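Local coordinates for effector protein hopAB3 (Pseudomonas syringae pv. maculicola, PDB 3TJY) that acts as a bacterial effector that promotes virulence in susceptible plants and is recognised by the tomato resistance protein Pto, triggering the hypersensitive response, at residues R6-V11 with R70-R75; A17-A22 with R41-V46. All blocks are in the same frame, centred on the assembly; numbering follows the deposited sequence.

Interaction 1 (R6-V11 with R70-R75); sequences RANRIV and REALRR
Val11, Ala7 and Asn8 on one helix gather around the single methyl of Ala72 on the other. The contact is easiest to trace along Val11, whose CB points toward segment 70-75 and splits into two methyls with different partners. CG1 lies anti to the backbone N (chi1 172°) and packs against Leu21 of helix 21-32. That leaves CG2 beside the backbone N, where it faces helix 64-77: Val11 CG2 sits 4.0 Å from Ala72 CB and 4.1 Å from Leu73 CD2. The side chains of Val11 and Leu73 run past each other in opposite directions, so they meet flank to flank through these methyls. Leu73 reaches the interface through its CD2 branch, with CG turned anti to its own carbonyl carbon (chi1 -70°).

Within the small all-helical bundle of this Pto-binding domain, the pair joins its first helix, 3-16, to its last, 64-77. The two segment axes cross at -49° and come within 9.2 Å of each other. Asn8 CA and Ala72 CA are 6.6 Å apart. The small side chains of Ala7 and Ala72 are consistent with this near approach of the backbones, and Ala7 CB meets Ala72 CB at 4.3 Å. Ala7 also touches Ala68, one turn before Ala72 on helix 64-77.

At the exposed border Asn8 bends back over the seam, and Asn8 OD1 stands 4.1 Å from Ala72 CB, a van der Waals contact without a hydrogen bond. Outside the contact, Arg9 NH2 is hydrogen-bonded to Gln12 OE1 along its own helix.

Interaction 2 (A17-A22 with R41-V46); sequences AGADLA and RAEQNV
The backbone of 17-22 leaves one helix and enters another while passing beside the first turns of helix 41-50, coming nearest where Ala17 CA lies 5.9 Å from Ala42 CA. Gly18, with a positive phi of 88°, ends helix 3-16 in a Schellman motif with two bonds back into the last turn, and Asp20 is the N-cap of helix 21-32, its OD2 accepting a hydrogen bond from Asn23 N.

Two alanines meet methyl to methyl at one border, Ala17 CB to Ala42 CB at 4.0 Å. One turn further along the helix, Val46 CG2 comes within 4.4 Å of Ala17 CB and extends this apolar strip inward. Glu43 carries the other half of the contact. Its CG is anti to the carbonyl carbon (chi1 -63°) and the chain is extended beyond it (chi2 164°), which lays CG and the carboxylate alongside Ala19. There Glu43 CG is 4.1 Å from Ala19 CB, and Glu43 OE2 is 3.4 Å from Ala19 CA. The two carboxylate oxygens have separate tasks. OE1 accepts a hydrogen bond from Ser40 N and anchors the group to the start of its own helix. Glu43 OE2 takes a 2.6 Å hydrogen bond from a water, which in turn accepts one from Asp20 N at 2.9 Å. This water bridges the carboxylate to the backbone of the turn, where no direct hydrogen bond joins the segments.

Around this surface seam, Ala19 also rests on Leu14 of helix 3-16 and Ile24 of helix 21-32, Glu43 touches Ile24, Val46 leans on Gln13 of helix 3-16, and Leu21 reaches Val15 of helix 3-16 and Ala76 of helix 64-77.

In the fold
Both interactions involve helix 3-16: interaction 1 packs its body against helix 64-77, and interaction 2 sets the turn that follows it against the start of helix 41-50. Interaction 1 is partly buried and relies on methyl contacts, with the amide of Asn8 at its border. Interaction 2 is a surface contact, nearer the outside of the domain, which combines a short apolar strip with a water bridge. Their centres are 13 Å apart, yet they touch each other: Leu73 CD2 lies 4.1 Å from Leu21 CD2, and the carbonyl oxygen of Ile10, Ile10 O, is 4.0 Å from Val46 CG1. Leu21 thus links the end of the turn to the packed helices of interaction 1.

Interaction 1 (R6-V11 with R70-R75)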
loop_
_atom_site.group_PDB
_atom_site.type_symbol
_atom_site.label_atom_id
_atom_site.label_comp_id
_atom_site.label_asym_id
_atom_site.label_seq_id
_atom_site.Cartn_x
_atom_site.Cartn_y
_atom_site.Cartn_z
ATOM N N ARG A 6 10.032 -2.917 -5.046
ATOM C CA ARG A 6 8.763 -2.328 -5.471
ATOM C C ARG A 6 7.979 -1.764 -4.289
ATOM O O ARG A 6 7.436 -0.664 -4.375
ATOM C CB ARG A 6 7.909 -3.309 -6.294
ATOM C CG ARG A 6 6.715 -2.622 -6.920
ATOM C CD ARG A 6 5.947 -3.529 -7.862
ATOM N NE ARG A 6 4.951 -2.783 -8.632
ATOM C CZ ARG A 6 4.932 -2.715 -9.961
ATOM N NH1 ARG A 6 5.851 -3.355 -10.678
ATOM N NH2 ARG A 6 3.990 -2.014 -10.578
ATOM N N ALA A 7 7.919 -2.507 -3.183
ATOM C CA ALA A 7 7.237 -2.006 -1.991
ATOM C C ALA A 7 7.891 -0.737 -1.480
ATOM O O ALA A 7 7.208 0.179 -1.012
ATOM C CB ALA A 7 7.216 -3.077 -0.903
ATOM N N ASN A 8 9.218 -0.671 -1.560
ATOM C CA ASN A 8 9.915 0.546 -1.126
ATOM C C ASN A 8 9.574 1.752 -1.988
ATOM O O ASN A 8 9.510 2.880 -1.487
ATOM C CB ASN A 8 11.430 0.327 -1.133
ATOM C CG ASN A 8 11.880 -0.617 -0.051
ATOM O OD1 ASN A 8 11.223 -0.758 0.985
ATOM N ND2 ASN A 8 13.025 -1.259 -0.274
ATOM N N ARG A 9 9.401 1.511 -3.291
ATOM C CA ARG A 9 8.969 2.548 -4.224
ATOM C C ARG A 9 7.543 3.015 -3.881
ATOM O O ARG A 9 7.235 4.206 -3.957
ATOM C CB ARG A 9 9.039 2.023 -5.665
ATOM C CG ARG A 9 8.424 2.926 -6.716
ATOM C CD ARG A 9 9.119 4.278 -6.765
ATOM N NE ARG A 9 8.872 4.979 -8.023
ATOM C CZ ARG A 9 9.100 6.275 -8.206
ATOM N NH1 ARG A 9 8.852 6.838 -9.382
ATOM N NH2 ARG A 9 9.566 7.011 -7.208
ATOM N N ILE A 10 6.675 2.083 -3.494
ATOM C CA ILE A 10 5.327 2.461 -3.063
ATOM C C ILE A 10 5.426 3.416 -1.872
ATOM O O ILE A 10 4.794 4.469 -1.855
ATOM C CB ILE A 10 4.461 1.221 -2.709
ATOM C CG1 ILE A 10 4.232 0.362 -3.955
ATOM C CG2 ILE A 10 3.101 1.646 -2.172
ATOM C CD1 ILE A 10 3.586 -1.037 -3.641
ATOM N N VAL A 11 6.207 3.038 -0.867
ATOM C CA VAL A 11 6.361 3.891 0.300
ATOM C C VAL A 11 6.927 5.254 -0.100
ATOM O O VAL A 11 6.430 6.277 0.341
ATOM C CB VAL A 11 7.212 3.206 1.377
ATOM C CG1 VAL A 11 7.553 4.177 2.526
ATOM C CG2 VAL A 11 6.472 1.968 1.896
ATOM N N ARG A 70 3.349 -4.580 3.450
ATOM C CA ARG A 70 3.027 -4.590 4.873
ATOM C C ARG A 70 4.317 -4.525 5.697
ATOM O O ARG A 70 4.393 -3.803 6.706
ATOM C CB ARG A 70 2.208 -5.826 5.240
ATOM C CG ARG A 70 1.451 -5.663 6.530
ATOM C CD ARG A 70 1.311 -6.989 7.244
ATOM N NE ARG A 70 -0.062 -7.458 7.384
ATOM C CZ ARG A 70 -1.116 -6.698 7.673
ATOM N NH1 ARG A 70 -0.997 -5.380 7.855
ATOM N NH2 ARG A 70 -2.307 -7.276 7.769
ATOM N N GLU A 71 5.330 -5.279 5.273
ATOM C CA GLU A 71 6.616 -5.245 5.974
ATOM C C GLU A 71 7.222 -3.855 5.940
ATOM O O GLU A 71 7.734 -3.366 6.955
ATOM C CB GLU A 71 7.597 -6.247 5.354
ATOM C CG GLU A 71 7.183 -7.688 5.607
ATOM C CD GLU A 71 8.015 -8.674 4.802
ATOM O OE1 GLU A 71 8.854 -8.216 3.983
ATOM O OE2 GLU A 71 7.811 -9.889 4.993
ATOM N N ALA A 72 7.185 -3.228 4.765
ATOM C CA ALA A 72 7.792 -1.911 4.597
ATOM C C ALA A 72 7.072 -0.833 5.404
ATOM O O ALA A 72 7.714 0.042 5.993
ATOM C CB ALA A 72 7.826 -1.541 3.119
ATOM N N LEU A 73 5.739 -0.868 5.402
ATOM C CA LEU A 73 4.985 0.105 6.189
ATOM C C LEU A 73 5.233 -0.075 7.666
ATOM O O LEU A 73 5.339 0.897 8.411
ATOM C CB LEU A 73 3.476 0.002 5.886
ATOM C CG LEU A 73 3.106 0.497 4.495
ATOM C CD1 LEU A 73 1.688 0.038 4.164
ATOM C CD2 LEU A 73 3.226 2.024 4.397
ATOM N N ARG A 74 5.316 -1.324 8.119
ATOM C CA ARG A 74 5.574 -1.569 9.539
ATOM C C ARG A 74 6.947 -1.055 9.964
ATOM O O ARG A 74 7.086 -0.434 11.021
ATOM C CB ARG A 74 5.432 -3.057 9.872
ATOM C CG ARG A 74 6.011 -3.453 11.224
ATOM C CD ARG A 74 5.717 -4.920 11.535
ATOM N NE ARG A 74 6.223 -5.808 10.489
ATOM C CZ ARG A 74 5.924 -7.101 10.412
ATOM N NH1 ARG A 74 6.414 -7.847 9.426
ATOM N NH2 ARG A 74 5.121 -7.643 11.321
ATOM N N ARG A 75 7.954 -1.304 9.133
ATOM C CA ARG A 75 9.309 -0.866 9.472
ATOM C C ARG A 75 9.402 0.651 9.445
ATOM O O ARG A 75 10.035 1.252 10.321
ATOM C CB ARG A 75 10.331 -1.477 8.512
ATOM C CG ARG A 75 11.772 -1.078 8.842
ATOM C CD ARG A 75 12.759 -2.066 8.221
ATOM N NE ARG A 75 12.642 -3.390 8.839
ATOM C CZ ARG A 75 12.136 -4.468 8.234
ATOM N NH1 ARG A 75 11.699 -4.406 6.989
ATOM N NH2 ARG A 75 12.065 -5.620 8.899
#

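Interaction 2 (A17-A22 with R41-V46)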
loop_
_atom_site.group_PDB
_atom_site.type_symbol
_atom_site.label_atom_id
_atom_site.label_comp_id
_atom_site.label_asym_id
_atom_site.label_seq_id
_atom_site.Cartn_x
_atom_site.Cartn_y
_atom_site.Cartn_z
ATOM N N ALA A 17 3.606 11.907 -2.079
ATOM C CA ALA A 17 2.210 12.321 -2.220
ATOM C C ALA A 17 1.642 12.926 -0.941
ATOM O O ALA A 17 0.481 13.336 -0.917
ATOM C CB ALA A 17 1.357 11.137 -2.650
ATOM N N GLY A 18 2.444 12.972 0.119
ATOM C CA GLY A 18 2.033 13.617 1.362
ATOM C C GLY A 18 1.290 12.727 2.350
ATOM O O GLY A 18 0.675 13.219 3.315
ATOM N N ALA A 19 1.359 11.418 2.116
ATOM C CA ALA A 19 0.694 10.438 2.963
ATOM C C ALA A 19 1.255 10.398 4.381
ATOM O O ALA A 19 2.429 10.691 4.610
ATOM C CB ALA A 19 0.782 9.061 2.330
ATOM N N ASP A 20 0.387 10.051 5.328
ATOM C CA ASP A 20 0.759 9.776 6.706
ATOM C C ASP A 20 0.949 8.256 6.737
ATOM O O ASP A 20 -0.027 7.514 6.624
ATOM C CB ASP A 20 -0.401 10.222 7.613
ATOM C CG ASP A 20 -0.200 9.863 9.081
ATOM O OD1 ASP A 20 -0.801 10.536 9.944
ATOM O OD2 ASP A 20 0.532 8.916 9.387
ATOM N N LEU A 21 2.193 7.792 6.846
ATOM C CA LEU A 21 2.484 6.355 6.770
ATOM C C LEU A 21 1.861 5.542 7.907
ATOM O O LEU A 21 1.516 4.368 7.705
ATOM C CB LEU A 21 3.997 6.074 6.692
ATOM C CG LEU A 21 4.721 6.581 5.440
ATOM C CD1 LEU A 21 6.195 6.172 5.481
ATOM C CD2 LEU A 21 4.050 6.051 4.182
ATOM N N ALA A 22 1.719 6.146 9.085
ATOM C CA ALA A 22 1.016 5.477 10.174
ATOM C C ALA A 22 -0.416 5.184 9.742
ATOM O O ALA A 22 -0.939 4.093 9.988
ATOM C CB ALA A 22 1.052 6.315 11.458
ATOM N N ARG A 41 -6.964 11.411 -3.555
ATOM C CA ARG A 41 -6.772 11.086 -4.968
ATOM C C ARG A 41 -5.323 10.702 -5.245
ATOM O O ARG A 41 -5.056 9.736 -5.963
ATOM C CB ARG A 41 -7.207 12.242 -5.875
ATOM C CG ARG A 41 -6.987 11.980 -7.376
ATOM C CD ARG A 41 -7.953 10.917 -7.936
ATOM N NE ARG A 41 -9.357 11.298 -7.774
ATOM C CZ ARG A 41 -10.127 11.825 -8.727
ATOM N NH1 ARG A 41 -9.652 12.036 -9.949
ATOM N NH2 ARG A 41 -11.385 12.134 -8.453
ATOM N N ALA A 42 -4.386 11.447 -4.661
ATOM C CA ALA A 42 -2.956 11.186 -4.856
ATOM C C ALA A 42 -2.513 9.833 -4.315
ATOM O O ALA A 42 -1.737 9.118 -4.965
ATOM C CB ALA A 42 -2.115 12.321 -4.215
ATOM N N GLU A 43 -2.986 9.484 -3.119
ATOM C CA GLU A 43 -2.715 8.177 -2.528
ATOM C C GLU A 43 -3.340 7.035 -3.325
ATOM O O GLU A 43 -2.701 6.004 -3.524
ATOM C CB GLU A 43 -3.210 8.124 -1.084
ATOM C CG GLU A 43 -2.493 9.110 -0.177
ATOM C CD GLU A 43 -3.208 9.339 1.138
ATOM O OE1 GLU A 43 -4.389 8.926 1.266
ATOM O OE2 GLU A 43 -2.585 9.949 2.041
ATOM N N GLN A 44 -4.587 7.204 -3.759
ATOM C CA GLN A 44 -5.203 6.190 -4.630
ATOM C C GLN A 44 -4.360 5.971 -5.885
ATOM O O GLN A 44 -4.125 4.833 -6.298
ATOM C CB GLN A 44 -6.600 6.605 -5.072
ATOM C CG GLN A 44 -7.137 5.739 -6.236
ATOM C CD GLN A 44 -8.474 6.228 -6.769
ATOM O OE1 GLN A 44 -8.538 7.022 -7.724
ATOM N NE2 GLN A 44 -9.560 5.752 -6.164
ATOM N N ASN A 45 -3.918 7.053 -6.509
ATOM C CA ASN A 45 -3.137 6.899 -7.734
ATOM C C ASN A 45 -1.829 6.126 -7.513
ATOM O O ASN A 45 -1.409 5.350 -8.379
ATOM C CB ASN A 45 -2.910 8.247 -8.425
ATOM C CG ASN A 45 -4.166 8.764 -9.108
ATOM O OD1 ASN A 45 -5.234 8.152 -9.017
ATOM N ND2 ASN A 45 -4.045 9.898 -9.792
ATOM N N VAL A 46 -1.194 6.304 -6.355
ATOM C CA VAL A 46 -0.027 5.480 -6.046
ATOM C C VAL A 46 -0.392 4.009 -5.980
ATOM O O VAL A 46 0.274 3.170 -6.581
ATOM C CB VAL A 46 0.630 5.871 -4.707
ATOM C CG1 VAL A 46 1.744 4.869 -4.347
ATOM C CG2 VAL A 46 1.181 7.288 -4.792
HETATM O O HOH W 1 -2.334 9.506 4.626
#